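Local coordinates for uncharacterized protein (Staphylococcus saprophyticus subsp. saprophyticus, PDB 3Q6A) that is of unknown function but belongs to the AHA1 family, whose namesakes activate the Hsp90 ATPase, at residues G111-Y114 with M115-L119. Sequence-based numbering, arbitrary orientation.
Sequences GWVY and MLSCL
One turn along helix 102-125, the sulfur of C118 sits over a face of the Y114 ring. SG is 3.6 Å from the ring centroid and 19° off its normal, offset toward the hydroxyl end, a sulfur-aromatic contact. Y114 has its CG anti to the backbone N (chi1 -175°), which carries the ring forward along the helix, so that one face meets the C118 sulfur. The phenol OH is hydrogen-bonded to the carbonyl of R130, so the C-terminal tail holds the far end of the same ring.

On another side of the helix, M115 lies alongside W112, both side chains heading in one direction. The selenomethionine chain bends at both chi2 and chi3, bringing its methyl CE to the indole edge near the ring plane, 3.9 Å from W112 CZ3. F20 and F29 also pack on M115, while W112 NE1 is hydrogen-bonded to E94 OE1 on strand 87-94. W112, M115 and L116 thus make an apolar side turned to the protein interior, as expected of the long C-terminal helix packed on the sheet in Bet v 1-like folds.

V113 and S117 pack against their counterparts on the second subunit, and Y114 against S117 of that subunit. S117 OG donates to V113 O, at 2.9 Å, from the face of the carbonyl plane opposite to S117 N, so the buried hydroxyl spends its proton on a carbonyl of its own helix.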
loop_
_atom_site.group_PDB
_atom_site.type_symbol
_atom_site.label_atom_id
_atom_site.label_comp_id
_atom_site.label_asym_id
_atom_site.label_seq_id
_atom_site.Cartn_x
_atom_site.Cartn_y
_atom_site.Cartn_z
ATOM N N GLY D 111 -1.009 -2.723 -6.933
ATOM C CA GLY D 111 -1.540 -1.456 -7.412
ATOM C C GLY D 111 -2.725 -0.950 -6.599
ATOM O O GLY D 111 -2.804 0.239 -6.267
ATOM N N TRP D 112 -3.643 -1.852 -6.286
ATOM C CA TRP D 112 -4.839 -1.498 -5.525
ATOM C C TRP D 112 -4.485 -1.095 -4.113
ATOM O O TRP D 112 -4.993 -0.094 -3.615
ATOM C CB TRP D 112 -5.822 -2.667 -5.494
ATOM C CG TRP D 112 -6.519 -2.886 -6.806
ATOM C CD1 TRP D 112 -6.375 -3.958 -7.648
ATOM C CD2 TRP D 112 -7.430 -1.984 -7.450
ATOM N NE1 TRP D 112 -7.139 -3.774 -8.783
ATOM C CE2 TRP D 112 -7.795 -2.570 -8.686
ATOM C CE3 TRP D 112 -7.973 -0.733 -7.104
ATOM C CZ2 TRP D 112 -8.678 -1.949 -9.574
ATOM C CZ3 TRP D 112 -8.849 -0.117 -7.991
ATOM C CH2 TRP D 112 -9.193 -0.727 -9.211
ATOM N N VAL D 113 -3.590 -1.850 -3.477
ATOM C CA VAL D 113 -3.202 -1.513 -2.107
ATOM C C VAL D 113 -2.491 -0.176 -2.064
ATOM O O VAL D 113 -2.759 0.639 -1.200
ATOM C CB VAL D 113 -2.275 -2.575 -1.498
ATOM C CG1 VAL D 113 -1.870 -2.156 -0.081
ATOM C CG2 VAL D 113 -2.997 -3.930 -1.470
ATOM N N TYR D 114 -1.568 0.041 -2.993
ATOM C CA TYR D 114 -0.855 1.312 -3.023
ATOM C C TYR D 114 -1.818 2.495 -3.261
ATOM O O TYR D 114 -1.773 3.491 -2.549
ATOM C CB TYR D 114 0.213 1.291 -4.120
ATOM C CG TYR D 114 1.070 2.525 -4.115
ATOM C CD1 TYR D 114 1.810 2.877 -2.988
ATOM C CD2 TYR D 114 1.120 3.367 -5.226
ATOM C CE1 TYR D 114 2.584 4.051 -2.965
ATOM C CE2 TYR D 114 1.893 4.543 -5.212
ATOM C CZ TYR D 114 2.617 4.873 -4.081
ATOM O OH TYR D 114 3.394 6.017 -4.075
HETATM N N MSE D 115 -2.679 2.396 -4.274
HETATM C CA MSE D 115 -3.603 3.503 -4.538
HETATM C C MSE D 115 -4.455 3.842 -3.308
HETATM O O MSE D 115 -4.644 5.016 -2.986
HETATM C CB MSE D 115 -4.526 3.179 -5.730
HETATM C CG MSE D 115 -5.545 4.310 -6.111
HETATM SE SE MSE D 115 -7.111 4.355 -5.145
HETATM C CE MSE D 115 -7.934 3.006 -5.871
ATOM N N LEU D 116 -4.948 2.819 -2.623
ATOM C CA LEU D 116 -5.802 3.023 -1.448
ATOM C C LEU D 116 -4.991 3.615 -0.298
ATOM O O LEU D 116 -5.529 4.349 0.539
ATOM C CB LEU D 116 -6.483 1.690 -1.048
ATOM C CG LEU D 116 -7.562 1.212 -2.041
ATOM C CD1 LEU D 116 -8.045 -0.197 -1.707
ATOM C CD2 LEU D 116 -8.731 2.208 -2.008
ATOM N N SER D 117 -3.691 3.306 -0.249
ATOM C CA SER D 117 -2.826 3.868 0.794
ATOM C C SER D 117 -2.606 5.335 0.495
ATOM O O SER D 117 -2.607 6.163 1.396
ATOM C CB SER D 117 -1.464 3.147 0.836
ATOM O OG SER D 117 -1.659 1.798 1.202
ATOM N N CYS D 118 -2.404 5.657 -0.777
ATOM C CA CYS D 118 -2.230 7.046 -1.185
ATOM C C CYS D 118 -3.540 7.784 -0.888
ATOM O O CYS D 118 -3.532 8.932 -0.454
ATOM C CB CYS D 118 -1.940 7.129 -2.678
ATOM S SG CYS D 118 -0.329 6.468 -3.145
ATOM N N LEU D 119 -4.659 7.117 -1.147
ATOM C CA LEU D 119 -5.971 7.709 -0.881
ATOM C C LEU D 119 -6.091 8.085 0.603
ATOM O O LEU D 119 -6.431 9.226 0.947
ATOM C CB LEU D 119 -7.071 6.720 -1.251
ATOM C CG LEU D 119 -8.490 7.148 -0.868
ATOM C CD1 LEU D 119 -8.885 8.382 -1.687
ATOM C CD2 LEU D 119 -9.447 6.001 -1.060
#